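Local coordinates for acetylcholine-binding protein (Bulinus truncatus, PDB 2BJ0) that probably binds acetylcholine and related ligands at its subunit interfaces as a soluble pentameric homologue of the nicotinic receptor ligand-binding domain, at residues Trp51-Trp56 with Gly154-Val159; Pro59-Leu64 with Ser78-Pro83; Ser86-Ile91 with Lys182-Cys187. All coordinates share one frame; numbering follows the deposited sequence.

Interaction 1 of 3, residues Trp51-Trp56 with Gly154-Val159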
ATOM      1  N   TRP A  51      -8.970   3.948 -19.930  1.00 24.63           N
ATOM      2  CA  TRP A  51     -10.183   3.369 -19.357  1.00 24.57           C
ATOM      3  C   TRP A  51     -10.473   2.063 -20.057  1.00 25.62           C
ATOM      4  O   TRP A  51     -10.414   2.012 -21.282  1.00 25.62           O
ATOM      5  CB  TRP A  51     -11.387   4.279 -19.573  1.00 24.28           C
ATOM      6  CG  TRP A  51     -11.276   5.653 -19.028  1.00 23.70           C
ATOM      7  CD1 TRP A  51     -10.238   6.196 -18.275  1.00 24.24           C
ATOM      8  CD2 TRP A  51     -12.256   6.685 -19.154  1.00 23.72           C
ATOM      9  NE1 TRP A  51     -10.544   7.497 -17.932  1.00 23.87           N
ATOM     10  CE2 TRP A  51     -11.770   7.823 -18.454  1.00 24.05           C
ATOM     11  CE3 TRP A  51     -13.507   6.774 -19.794  1.00 25.77           C
ATOM     12  CZ2 TRP A  51     -12.478   9.021 -18.393  1.00 22.98           C
ATOM     13  CZ3 TRP A  51     -14.218   7.981 -19.717  1.00 25.61           C
ATOM     14  CH2 TRP A  51     -13.699   9.073 -19.018  1.00 26.45           C
ATOM     15  N   THR A  52     -10.763   1.024 -19.274  1.00 25.91           N
ATOM     16  CA  THR A  52     -11.200  -0.281 -19.745  1.00 26.31           C
ATOM     17  C   THR A  52     -12.666  -0.339 -19.432  1.00 27.31           C
ATOM     18  O   THR A  52     -13.036  -0.179 -18.287  1.00 27.47           O
ATOM     19  CB  THR A  52     -10.495  -1.430 -18.983  1.00 25.91           C
ATOM     20  OG1 THR A  52      -9.139  -1.522 -19.422  1.00 26.31           O
ATOM     21  CG2 THR A  52     -11.063  -2.818 -19.402  1.00 25.89           C
ATOM     22  N   GLN A  53     -13.508  -0.545 -20.441  1.00 26.38           N
ATOM     23  CA  GLN A  53     -14.935  -0.592 -20.208  1.00 28.03           C
ATOM     24  C   GLN A  53     -15.361  -2.024 -20.328  1.00 27.94           C
ATOM     25  O   GLN A  53     -15.463  -2.530 -21.438  1.00 26.66           O
ATOM     26  CB  GLN A  53     -15.695   0.279 -21.228  1.00 27.75           C
ATOM     27  CG  GLN A  53     -15.120   1.675 -21.412  1.00 29.57           C
ATOM     28  CD  GLN A  53     -15.864   2.538 -22.437  1.00 31.70           C
ATOM     29  OE1 GLN A  53     -15.774   3.756 -22.379  1.00 36.81           O
ATOM     30  NE2 GLN A  53     -16.591   1.910 -23.367  1.00 36.29           N
ATOM     31  N   ALA A  54     -15.580  -2.690 -19.194  1.00 27.53           N
ATOM     32  CA  ALA A  54     -15.883  -4.105 -19.193  1.00 28.03           C
ATOM     33  C   ALA A  54     -17.341  -4.348 -18.833  1.00 28.88           C
ATOM     34  O   ALA A  54     -17.831  -3.814 -17.831  1.00 28.72           O
ATOM     35  CB  ALA A  54     -14.982  -4.848 -18.203  1.00 27.25           C
ATOM     36  N   SER A  55     -18.042  -5.161 -19.624  1.00 28.95           N
ATOM     37  CA  SER A  55     -19.380  -5.551 -19.213  1.00 29.17           C
ATOM     38  C   SER A  55     -19.666  -7.024 -19.358  1.00 28.62           C
ATOM     39  O   SER A  55     -19.086  -7.713 -20.205  1.00 28.58           O
ATOM     40  CB  SER A  55     -20.471  -4.683 -19.843  1.00 30.56           C
ATOM     41  OG  SER A  55     -20.215  -4.431 -21.199  1.00 34.43           O
ATOM     42  N   TRP A  56     -20.535  -7.516 -18.482  1.00 27.70           N
ATOM     43  CA  TRP A  56     -20.961  -8.903 -18.540  1.00 27.45           C
ATOM     44  C   TRP A  56     -22.321  -8.963 -17.888  1.00 28.11           C
ATOM     45  O   TRP A  56     -22.740  -7.997 -17.297  1.00 27.73           O
ATOM     46  CB  TRP A  56     -19.937  -9.845 -17.889  1.00 26.52           C
ATOM     47  CG  TRP A  56     -19.806  -9.652 -16.425  1.00 25.30           C
ATOM     48  CD1 TRP A  56     -20.397 -10.393 -15.444  1.00 26.08           C
ATOM     49  CD2 TRP A  56     -19.090  -8.612 -15.769  1.00 23.77           C
ATOM     50  NE1 TRP A  56     -20.069  -9.890 -14.205  1.00 23.23           N
ATOM     51  CE2 TRP A  56     -19.251  -8.802 -14.376  1.00 24.89           C
ATOM     52  CE3 TRP A  56     -18.297  -7.543 -16.209  1.00 24.78           C
ATOM     53  CZ2 TRP A  56     -18.675  -7.950 -13.433  1.00 23.77           C
ATOM     54  CZ3 TRP A  56     -17.708  -6.704 -15.247  1.00 24.52           C
ATOM     55  CH2 TRP A  56     -17.911  -6.917 -13.891  1.00 24.71           C
ATOM     56  N   GLY A 154     -16.814  -4.838 -27.375  1.00 39.47           N
ATOM     57  CA  GLY A 154     -18.014  -4.177 -26.878  1.00 41.67           C
ATOM     58  C   GLY A 154     -18.715  -3.292 -27.890  1.00 42.86           C
ATOM     59  O   GLY A 154     -18.222  -3.077 -29.008  1.00 42.90           O
ATOM     60  N   GLU A 155     -19.848  -2.740 -27.456  1.00 44.40           N
ATOM     61  CA  GLU A 155     -20.766  -1.943 -28.284  1.00 46.02           C
ATOM     62  C   GLU A 155     -20.172  -0.815 -29.143  1.00 46.08           C
ATOM     63  O   GLU A 155     -20.724  -0.475 -30.194  1.00 46.38           O
ATOM     64  CB  GLU A 155     -21.847  -1.344 -27.393  1.00 46.22           C
ATOM     65  CG  GLU A 155     -22.784  -2.369 -26.800  1.00 49.48           C
ATOM     66  CD  GLU A 155     -23.969  -1.708 -26.133  1.00 55.03           C
ATOM     67  OE1 GLU A 155     -23.756  -0.800 -25.285  1.00 56.20           O
ATOM     68  OE2 GLU A 155     -25.114  -2.079 -26.478  1.00 57.60           O
ATOM     69  N   GLU A 156     -19.064  -0.236 -28.692  1.00 46.30           N
ATOM     70  CA  GLU A 156     -18.449   0.899 -29.378  1.00 46.35           C
ATOM     71  C   GLU A 156     -17.609   0.510 -30.592  1.00 45.91           C
ATOM     72  O   GLU A 156     -17.066   1.370 -31.291  1.00 45.80           O
ATOM     73  CB  GLU A 156     -17.622   1.703 -28.385  1.00 46.91           C
ATOM     74  CG  GLU A 156     -18.456   2.271 -27.249  1.00 48.77           C
ATOM     75  CD  GLU A 156     -17.727   3.366 -26.513  1.00 53.66           C
ATOM     76  OE1 GLU A 156     -16.838   3.987 -27.131  1.00 55.58           O
ATOM     77  OE2 GLU A 156     -18.035   3.607 -25.319  1.00 56.35           O
ATOM     78  N   GLY A 157     -17.510  -0.791 -30.835  1.00 45.79           N
ATOM     79  CA  GLY A 157     -16.663  -1.331 -31.888  1.00 45.56           C
ATOM     80  C   GLY A 157     -15.178  -1.200 -31.597  1.00 45.79           C
ATOM     81  O   GLY A 157     -14.753  -0.978 -30.449  1.00 45.85           O
ATOM     82  N   VAL A 158     -14.395  -1.322 -32.659  1.00 44.91           N
ATOM     83  CA  VAL A 158     -12.949  -1.379 -32.582  1.00 44.86           C
ATOM     84  C   VAL A 158     -12.380   0.017 -32.859  1.00 44.13           C
ATOM     85  O   VAL A 158     -11.173   0.231 -32.837  1.00 44.24           O
ATOM     86  CB  VAL A 158     -12.455  -2.468 -33.599  1.00 45.07           C
ATOM     87  CG1 VAL A 158     -11.072  -2.170 -34.209  1.00 46.11           C
ATOM     88  CG2 VAL A 158     -12.502  -3.848 -32.953  1.00 44.93           C
ATOM     89  N   VAL A 159     -13.267   0.977 -33.072  1.00 43.45           N
ATOM     90  CA  VAL A 159     -12.909   2.211 -33.768  1.00 42.91           C
ATOM     91  C   VAL A 159     -12.923   3.490 -32.936  1.00 42.13           C
ATOM     92  O   VAL A 159     -12.554   4.554 -33.448  1.00 42.29           O
ATOM     93  CB  VAL A 159     -13.860   2.424 -34.977  1.00 43.35           C
ATOM     94  CG1 VAL A 159     -13.617   1.346 -36.023  1.00 42.00           C
ATOM     95  CG2 VAL A 159     -15.348   2.445 -34.501  1.00 43.35           C
TER
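Gln53, on strand 45-57, meets Glu156 of the loop after strand 149-153 through one side-chain hydrogen bond. Along that loop, Gly154 opens a type I beta turn that Gly157 closes, Gly157 N bonding to Gly154 O at 3.0 Å. Glu156, at the third position, sends its extended side chain (chi2 -164°) in toward the strand and brings OE2 to 3.0 Å from Gln53 NE2. The bond is nearly straight, 175° at the hydrogen. Glu156 OE2 lies in the plane of the Gln53 amide, yet the amide itself comes from above the carboxylate plane, the two flat groups being turned 68° apart. Gly157 then takes a positive phi, which favours glycine, and Val158 packs on Thr176 and Gln177 of strand 170-183. Replacing Gln53 by leucine would probably leave Glu156 OE2 without its straight amide donor, though Lys32, salt-bridged to OE1, and Ser185 of the second subunit, bonded to OE2, would still hold the carboxylate. The amide therefore joins a charged cluster beside the neighbour's Cys186, where several donors are likely to keep the carboxylate ionised and link the strand to the next subunit.

Interaction 2 of 3, residues Pro59-Leu64 with Ser78-Pro83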
ATOM      1  N   PRO A  59     -27.802 -13.141 -15.059  1.00 31.54           N
ATOM      2  CA  PRO A  59     -29.262 -13.169 -14.895  1.00 32.06           C
ATOM      3  C   PRO A  59     -29.756 -13.123 -13.426  1.00 31.69           C
ATOM      4  O   PRO A  59     -30.579 -12.277 -13.082  1.00 31.93           O
ATOM      5  CB  PRO A  59     -29.640 -14.467 -15.604  1.00 31.94           C
ATOM      6  CG  PRO A  59     -28.664 -14.425 -16.830  1.00 32.11           C
ATOM      7  CD  PRO A  59     -27.356 -14.094 -16.098  1.00 31.61           C
ATOM      8  N   TYR A  60     -29.221 -13.978 -12.563  1.00 32.02           N
ATOM      9  CA  TYR A  60     -29.710 -14.011 -11.179  1.00 31.43           C
ATOM     10  C   TYR A  60     -29.567 -12.670 -10.393  1.00 30.96           C
ATOM     11  O   TYR A  60     -30.299 -12.458  -9.428  1.00 31.64           O
ATOM     12  CB  TYR A  60     -29.197 -15.257 -10.427  1.00 31.57           C
ATOM     13  CG  TYR A  60     -27.905 -15.151  -9.611  1.00 30.25           C
ATOM     14  CD1 TYR A  60     -27.914 -14.627  -8.322  1.00 30.83           C
ATOM     15  CD2 TYR A  60     -26.714 -15.655 -10.105  1.00 31.01           C
ATOM     16  CE1 TYR A  60     -26.739 -14.569  -7.553  1.00 29.36           C
ATOM     17  CE2 TYR A  60     -25.531 -15.611  -9.356  1.00 29.36           C
ATOM     18  CZ  TYR A  60     -25.557 -15.066  -8.077  1.00 30.85           C
ATOM     19  OH  TYR A  60     -24.393 -15.023  -7.344  1.00 32.11           O
ATOM     20  N   TYR A  61     -28.671 -11.777 -10.844  1.00 29.89           N
ATOM     21  CA  TYR A  61     -28.478 -10.438 -10.261  1.00 29.33           C
ATOM     22  C   TYR A  61     -29.690  -9.535 -10.439  1.00 30.87           C
ATOM     23  O   TYR A  61     -29.855  -8.568  -9.690  1.00 30.54           O
ATOM     24  CB  TYR A  61     -27.244  -9.691 -10.842  1.00 27.97           C
ATOM     25  CG  TYR A  61     -25.847 -10.218 -10.512  1.00 25.09           C
ATOM     26  CD1 TYR A  61     -25.645 -11.445  -9.868  1.00 23.84           C
ATOM     27  CD2 TYR A  61     -24.714  -9.488 -10.905  1.00 24.80           C
ATOM     28  CE1 TYR A  61     -24.341 -11.939  -9.622  1.00 25.26           C
ATOM     29  CE2 TYR A  61     -23.422  -9.963 -10.655  1.00 23.94           C
ATOM     30  CZ  TYR A  61     -23.240 -11.174 -10.025  1.00 25.38           C
ATOM     31  OH  TYR A  61     -21.951 -11.618  -9.797  1.00 26.85           O
ATOM     32  N   SER A  62     -30.537  -9.825 -11.424  1.00 32.00           N
ATOM     33  CA  SER A  62     -31.672  -8.922 -11.716  1.00 33.36           C
ATOM     34  C   SER A  62     -32.640  -8.761 -10.532  1.00 33.80           C
ATOM     35  O   SER A  62     -33.347  -7.770 -10.442  1.00 34.76           O
ATOM     36  CB  SER A  62     -32.463  -9.408 -12.934  1.00 33.02           C
ATOM     37  OG  SER A  62     -33.127 -10.629 -12.637  1.00 34.33           O
ATOM     38  N   SER A  63     -32.669  -9.736  -9.632  1.00 34.24           N
ATOM     39  CA  SER A  63     -33.546  -9.681  -8.477  1.00 34.77           C
ATOM     40  C   SER A  63     -33.044  -8.722  -7.406  1.00 35.45           C
ATOM     41  O   SER A  63     -33.663  -8.559  -6.362  1.00 34.02           O
ATOM     42  CB  SER A  63     -33.691 -11.068  -7.884  1.00 34.86           C
ATOM     43  OG  SER A  63     -34.558 -11.814  -8.702  1.00 36.34           O
ATOM     44  N   LEU A  64     -31.899  -8.108  -7.659  1.00 36.32           N
ATOM     45  CA  LEU A  64     -31.324  -7.186  -6.707  1.00 38.13           C
ATOM     46  C   LEU A  64     -32.171  -5.929  -6.687  1.00 39.27           C
ATOM     47  O   LEU A  64     -32.297  -5.279  -5.656  1.00 39.34           O
ATOM     48  CB  LEU A  64     -29.878  -6.869  -7.104  1.00 38.04           C
ATOM     49  CG  LEU A  64     -28.862  -6.340  -6.089  1.00 38.98           C
ATOM     50  CD1 LEU A  64     -28.650  -7.260  -4.859  1.00 37.00           C
ATOM     51  CD2 LEU A  64     -27.543  -6.112  -6.821  1.00 38.20           C
ATOM     52  N   SER A  78     -15.573  -5.233  -4.414  1.00 26.70           N
ATOM     53  CA  SER A  78     -15.386  -6.358  -3.506  1.00 27.68           C
ATOM     54  C   SER A  78     -16.669  -7.170  -3.264  1.00 28.41           C
ATOM     55  O   SER A  78     -16.601  -8.250  -2.690  1.00 29.29           O
ATOM     56  CB  SER A  78     -14.886  -5.843  -2.157  1.00 28.54           C
ATOM     57  OG  SER A  78     -15.879  -5.004  -1.601  1.00 29.79           O
ATOM     58  N   LYS A  79     -17.829  -6.660  -3.678  1.00 28.11           N
ATOM     59  CA  LYS A  79     -19.115  -7.327  -3.413  1.00 28.72           C
ATOM     60  C   LYS A  79     -19.492  -8.419  -4.427  1.00 28.80           C
ATOM     61  O   LYS A  79     -20.428  -9.164  -4.198  1.00 29.34           O
ATOM     62  CB  LYS A  79     -20.250  -6.302  -3.317  1.00 28.90           C
ATOM     63  CG  LYS A  79     -20.084  -5.386  -2.086  1.00 32.18           C
ATOM     64  CD  LYS A  79     -20.022  -6.210  -0.829  1.00 37.36           C
ATOM     65  CE  LYS A  79     -19.196  -5.504   0.249  1.00 42.84           C
ATOM     66  NZ  LYS A  79     -19.045  -6.392   1.430  1.00 45.46           N
ATOM     67  N   MET A  80     -18.772  -8.515  -5.530  1.00 27.71           N
ATOM     68  CA  MET A  80     -19.089  -9.558  -6.517  1.00 28.68           C
ATOM     69  C   MET A  80     -17.862  -9.996  -7.288  1.00 27.36           C
ATOM     70  O   MET A  80     -16.823  -9.351  -7.206  1.00 28.37           O
ATOM     71  CB  MET A  80     -20.152  -9.042  -7.474  1.00 27.44           C
ATOM     72  CG  MET A  80     -19.680  -7.870  -8.273  1.00 29.77           C
ATOM     73  SD  MET A  80     -20.799  -7.524  -9.652  1.00 33.86           S
ATOM     74  CE  MET A  80     -22.098  -6.751  -8.690  1.00 32.85           C
ATOM     75  N   TRP A  81     -17.958 -11.113  -8.001  1.00 26.11           N
ATOM     76  CA  TRP A  81     -16.899 -11.501  -8.899  1.00 25.57           C
ATOM     77  C   TRP A  81     -16.772 -10.423  -9.965  1.00 25.12           C
ATOM     78  O   TRP A  81     -17.791  -9.927 -10.468  1.00 24.59           O
ATOM     79  CB  TRP A  81     -17.258 -12.825  -9.556  1.00 25.22           C
ATOM     80  CG  TRP A  81     -16.240 -13.297 -10.534  1.00 23.92           C
ATOM     81  CD1 TRP A  81     -15.183 -14.097 -10.272  1.00 23.93           C
ATOM     82  CD2 TRP A  81     -16.188 -13.001 -11.937  1.00 23.96           C
ATOM     83  NE1 TRP A  81     -14.468 -14.324 -11.421  1.00 24.99           N
ATOM     84  CE2 TRP A  81     -15.059 -13.646 -12.455  1.00 24.67           C
ATOM     85  CE3 TRP A  81     -16.977 -12.218 -12.808  1.00 26.52           C
ATOM     86  CZ2 TRP A  81     -14.703 -13.575 -13.815  1.00 24.45           C
ATOM     87  CZ3 TRP A  81     -16.632 -12.149 -14.164  1.00 23.53           C
ATOM     88  CH2 TRP A  81     -15.506 -12.821 -14.647  1.00 24.04           C
ATOM     89  N   THR A  82     -15.526 -10.083 -10.313  1.00 24.60           N
ATOM     90  CA  THR A  82     -15.216  -9.199 -11.447  1.00 24.12           C
ATOM     91  C   THR A  82     -14.087  -9.841 -12.239  1.00 24.29           C
ATOM     92  O   THR A  82     -13.316 -10.656 -11.706  1.00 23.88           O
ATOM     93  CB  THR A  82     -14.804  -7.757 -11.002  1.00 24.51           C
ATOM     94  OG1 THR A  82     -13.720  -7.840 -10.068  1.00 22.43           O
ATOM     95  CG2 THR A  82     -15.942  -7.063 -10.220  1.00 23.68           C
ATOM     96  N   PRO A  83     -14.005  -9.539 -13.534  1.00 24.46           N
ATOM     97  CA  PRO A  83     -12.995 -10.197 -14.382  1.00 24.60           C
ATOM     98  C   PRO A  83     -11.574  -9.964 -13.872  1.00 24.74           C
ATOM     99  O   PRO A  83     -11.232  -8.847 -13.509  1.00 24.98           O
ATOM    100  CB  PRO A  83     -13.190  -9.504 -15.736  1.00 23.88           C
ATOM    101  CG  PRO A  83     -14.668  -9.174 -15.752  1.00 23.58           C
ATOM    102  CD  PRO A  83     -14.901  -8.654 -14.320  1.00 23.88           C
TER
HETATM  103  O   HOH W   1     -20.083 -10.909 -11.590  1.00 20.28           O
HETATM  104  O   HOH W   2     -20.500 -12.889  -7.404  1.00 28.63           O
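Tyr61 OH is gripped by two waters, each of which passes the contact on to the backbone of Trp81. The first lies 2.7 Å from Tyr61 OH and donates to Trp81 O, also at 2.7 Å. The second sits 3.1 Å from Tyr61 OH and accepts from Trp81 N at 3.2 Å. The phenol is thus bridged to both backbone polar atoms of Trp81. Beside the hydroxyl the contact turns apolar. Met80 SD comes 3.7 Å from Tyr61 CE2 and 4.9 Å from the ring centroid, 66° off the ring normal, a Met-aromatic contact that meets the ring obliquely. The bend at chi3 (76°) folds Met80 CE back beside the same ring carbon, 4.0 Å from Tyr61 CE2, while Met80 CB lies near Tyr61 OH. The contact joins the 3-10 segment at 59-61, in the loop after strand 45-57, to the loop between strands 72-76 and 85-87. Outside the pair, Ile10 of helix 4-12 packs on Tyr61, and Val102 and Val104 of strand 101-105 pack on Met80. The chemistry is therefore split: Met80 SD and CE supply the dispersion contact at Tyr61 CE2, whereas the phenol oxygen of this buried tyrosine has its polar needs met by two waters, which carry it to Trp81 O and Trp81 N.

Interaction 3 of 3, residues Ser86-Ile91 with Lys182-Cys187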
ATOM      1  N   SER A  86      -5.695  -8.863 -16.817  1.00 25.59           N
ATOM      2  CA  SER A  86      -4.336  -8.423 -16.621  1.00 26.01           C
ATOM      3  C   SER A  86      -3.836  -7.885 -17.936  1.00 26.28           C
ATOM      4  O   SER A  86      -4.288  -8.315 -19.034  1.00 25.60           O
ATOM      5  CB  SER A  86      -3.428  -9.572 -16.137  1.00 26.07           C
ATOM      6  OG  SER A  86      -3.837 -10.083 -14.864  1.00 27.62           O
ATOM      7  N   PHE A  87      -2.906  -6.954 -17.841  1.00 25.67           N
ATOM      8  CA  PHE A  87      -2.138  -6.518 -18.998  1.00 26.14           C
ATOM      9  C   PHE A  87      -0.938  -7.435 -19.117  1.00 26.43           C
ATOM     10  O   PHE A  87       0.013  -7.336 -18.321  1.00 26.79           O
ATOM     11  CB  PHE A  87      -1.691  -5.082 -18.839  1.00 26.12           C
ATOM     12  CG  PHE A  87      -2.833  -4.108 -18.736  1.00 27.62           C
ATOM     13  CD1 PHE A  87      -3.467  -3.641 -19.873  1.00 25.72           C
ATOM     14  CD2 PHE A  87      -3.259  -3.637 -17.493  1.00 27.58           C
ATOM     15  CE1 PHE A  87      -4.528  -2.744 -19.790  1.00 28.15           C
ATOM     16  CE2 PHE A  87      -4.334  -2.736 -17.409  1.00 29.64           C
ATOM     17  CZ  PHE A  87      -4.961  -2.289 -18.564  1.00 29.08           C
ATOM     18  N   TYR A  88      -0.976  -8.312 -20.116  1.00 26.09           N
ATOM     19  CA  TYR A  88       0.032  -9.341 -20.312  1.00 25.88           C
ATOM     20  C   TYR A  88       1.434  -8.781 -20.537  1.00 25.28           C
ATOM     21  O   TYR A  88       2.426  -9.452 -20.214  1.00 24.89           O
ATOM     22  CB  TYR A  88      -0.385 -10.248 -21.473  1.00 27.53           C
ATOM     23  CG  TYR A  88      -1.245 -11.413 -21.028  1.00 29.29           C
ATOM     24  CD1 TYR A  88      -2.542 -11.218 -20.525  1.00 29.85           C
ATOM     25  CD2 TYR A  88      -0.730 -12.717 -21.053  1.00 31.63           C
ATOM     26  CE1 TYR A  88      -3.320 -12.305 -20.089  1.00 31.45           C
ATOM     27  CE2 TYR A  88      -1.483 -13.809 -20.628  1.00 32.91           C
ATOM     28  CZ  TYR A  88      -2.773 -13.608 -20.152  1.00 32.66           C
ATOM     29  OH  TYR A  88      -3.479 -14.730 -19.721  1.00 33.63           O
ATOM     30  N   ASN A  89       1.527  -7.576 -21.099  1.00 23.59           N
ATOM     31  CA  ASN A  89       2.829  -6.988 -21.368  1.00 24.50           C
ATOM     32  C   ASN A  89       3.157  -5.821 -20.429  1.00 23.93           C
ATOM     33  O   ASN A  89       3.983  -4.991 -20.739  1.00 24.38           O
ATOM     34  CB  ASN A  89       2.984  -6.578 -22.841  1.00 24.22           C
ATOM     35  CG  ASN A  89       1.988  -5.513 -23.299  1.00 25.84           C
ATOM     36  OD1 ASN A  89       0.811  -5.480 -22.909  1.00 26.41           O
ATOM     37  ND2 ASN A  89       2.465  -4.642 -24.180  1.00 26.37           N
ATOM     38  N   ALA A  90       2.483  -5.755 -19.297  1.00 23.62           N
ATOM     39  CA  ALA A  90       2.726  -4.660 -18.363  1.00 23.78           C
ATOM     40  C   ALA A  90       4.061  -4.892 -17.685  1.00 23.44           C
ATOM     41  O   ALA A  90       4.476  -6.041 -17.466  1.00 23.18           O
ATOM     42  CB  ALA A  90       1.627  -4.571 -17.330  1.00 24.09           C
ATOM     43  N   ILE A  91       4.762  -3.803 -17.407  1.00 23.17           N
ATOM     44  CA  ILE A  91       6.044  -3.909 -16.767  1.00 21.90           C
ATOM     45  C   ILE A  91       6.018  -3.245 -15.379  1.00 22.51           C
ATOM     46  O   ILE A  91       7.037  -3.174 -14.726  1.00 24.14           O
ATOM     47  CB  ILE A  91       7.186  -3.330 -17.658  1.00 21.58           C
ATOM     48  CG1 ILE A  91       7.098  -1.808 -17.751  1.00 20.74           C
ATOM     49  CG2 ILE A  91       7.211  -4.016 -19.089  1.00 21.60           C
ATOM     50  CD1 ILE A  91       8.435  -1.163 -18.210  1.00 20.59           C
ATOM     51  N   LYS A 182      -4.800 -17.593 -27.754  1.00 53.61           N
ATOM     52  CA  LYS A 182      -3.471 -18.200 -27.675  1.00 54.83           C
ATOM     53  C   LYS A 182      -3.468 -19.496 -26.851  1.00 55.28           C
ATOM     54  O   LYS A 182      -4.212 -19.637 -25.879  1.00 54.88           O
ATOM     55  CB  LYS A 182      -2.453 -17.201 -27.081  1.00 55.09           C
ATOM     56  CG  LYS A 182      -2.212 -15.920 -27.921  1.00 56.86           C
ATOM     57  CD  LYS A 182      -1.466 -16.204 -29.256  1.00 59.34           C
ATOM     58  CE  LYS A 182      -1.899 -15.257 -30.401  1.00 59.49           C
ATOM     59  NZ  LYS A 182      -1.536 -13.820 -30.175  1.00 60.16           N
ATOM     60  N   LYS A 183      -2.625 -20.441 -27.256  1.00 56.21           N
ATOM     61  CA  LYS A 183      -2.347 -21.640 -26.462  1.00 57.23           C
ATOM     62  C   LYS A 183      -1.234 -21.325 -25.452  1.00 57.62           C
ATOM     63  O   LYS A 183      -0.140 -20.902 -25.834  1.00 57.67           O
ATOM     64  CB  LYS A 183      -1.896 -22.794 -27.378  1.00 57.19           C
ATOM     65  CG  LYS A 183      -2.456 -24.205 -27.069  1.00 57.84           C
ATOM     66  CD  LYS A 183      -2.779 -24.466 -25.602  1.00 57.56           C
ATOM     67  CE  LYS A 183      -2.495 -25.904 -25.230  1.00 57.84           C
ATOM     68  NZ  LYS A 183      -1.258 -25.986 -24.393  1.00 57.84           N
ATOM     69  N   TYR A 184      -1.514 -21.511 -24.168  1.00 58.39           N
ATOM     70  CA  TYR A 184      -0.457 -21.391 -23.163  1.00 58.98           C
ATOM     71  C   TYR A 184      -0.009 -22.737 -22.613  1.00 59.35           C
ATOM     72  O   TYR A 184      -0.745 -23.735 -22.638  1.00 59.04           O
ATOM     73  CB  TYR A 184      -0.838 -20.424 -22.033  1.00 59.24           C
ATOM     74  CG  TYR A 184      -0.942 -18.995 -22.508  1.00 59.61           C
ATOM     75  CD1 TYR A 184       0.188 -18.175 -22.585  1.00 59.83           C
ATOM     76  CD2 TYR A 184      -2.167 -18.473 -22.919  1.00 59.15           C
ATOM     77  CE1 TYR A 184       0.084 -16.857 -23.039  1.00 59.70           C
ATOM     78  CE2 TYR A 184      -2.285 -17.173 -23.374  1.00 59.31           C
ATOM     79  CZ  TYR A 184      -1.164 -16.366 -23.431  1.00 59.64           C
ATOM     80  OH  TYR A 184      -1.303 -15.076 -23.891  1.00 59.73           O
ATOM     81  N   SER A 185       1.227 -22.722 -22.130  1.00 59.82           N
ATOM     82  CA  SER A 185       1.923 -23.867 -21.568  1.00 60.55           C
ATOM     83  C   SER A 185       1.186 -24.550 -20.412  1.00 61.13           C
ATOM     84  O   SER A 185       1.090 -25.776 -20.361  1.00 60.95           O
ATOM     85  CB  SER A 185       3.285 -23.386 -21.087  1.00 60.12           C
ATOM     86  OG  SER A 185       4.111 -24.465 -20.753  1.00 60.43           O
ATOM     87  N   CYS A 186       0.682 -23.745 -19.485  1.00 61.75           N
ATOM     88  CA  CYS A 186      -0.001 -24.235 -18.295  1.00 62.92           C
ATOM     89  C   CYS A 186      -1.206 -25.156 -18.571  1.00 62.83           C
ATOM     90  O   CYS A 186      -1.482 -26.077 -17.793  1.00 63.29           O
ATOM     91  CB  CYS A 186      -0.501 -23.039 -17.485  1.00 62.92           C
ATOM     92  SG  CYS A 186      -1.882 -22.201 -18.324  1.00 65.90           S
ATOM     93  N   CYS A 187      -1.920 -24.900 -19.665  1.00 62.64           N
ATOM     94  CA  CYS A 187      -3.311 -25.327 -19.778  1.00 62.58           C
ATOM     95  C   CYS A 187      -3.690 -25.912 -21.137  1.00 61.90           C
ATOM     96  O   CYS A 187      -3.073 -25.617 -22.156  1.00 61.83           O
ATOM     97  CB  CYS A 187      -4.225 -24.141 -19.449  1.00 62.98           C
ATOM     98  SG  CYS A 187      -3.665 -23.179 -18.009  1.00 65.84           S
TER
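Tyr88 overlaps Tyr184 at one corner of its ring, where Tyr88 CE2 comes within 3.5 Å of Tyr184 OH and 3.8 Å of Tyr184 CZ. The planes are inclined by 33° with centroids 5.8 Å apart, and Tyr184 brings its hydroxyl end obliquely to CD2 and CE2 of Tyr88. With CG anti to its carbonyl carbon (chi1 -67°), Tyr184 swings its ring off the loop toward Tyr88. Neither hydroxyl bonds to the other tyrosine: Tyr88 OH pairs with Ser141 O, and Tyr184 OH with Lys138 NZ, and these partners fix the two rings at their polar ends. Behind Tyr184 the C-loop of the family, which carries the vicinal Cys186-Cys187 disulfide, is tied up by Lys183 NZ, bonded to Tyr184 O and Cys187 O, each at 2.9 Å. A bound 3-cyclohexyl-1-propylsulfonic acid, probably from the crystallisation liquor, lies by Tyr184 and bonds to Cys186 N. Tyr88 and Tyr184, with Trp142 and Tyr191, probably form the principal-side part of the aromatic cage that binds agonist in relatives. Tyr88 follows strand 85-87 and Tyr184 comes after strand 170-183, the outer strands of the four-stranded antiparallel sheet, with 133-141 and 190-202 between them.

Burial does not follow distance from the middle of the chain. Interaction 2 is buried although its centre is about 18 Å from the chain centre, and joins loops near helix 4-12 by sulfur, ring and water. Interaction 1, centred about 8 Å from it, is only partly buried: a hydrogen bond from a neutral amide to a charged carboxylate, between a strand and a turn. Interaction 3 lies at the surface, on the other sheet, and is an aromatic meeting near a bound molecule. Interactions 1 and 2 touch directly: Trp56 CH2 packs against Pro83 CD at 3.5 Å. Interactions 1 and 3 are linked instead across the subunit boundary, the 182-187 segment of one subunit reaching the interaction 1 site of the next.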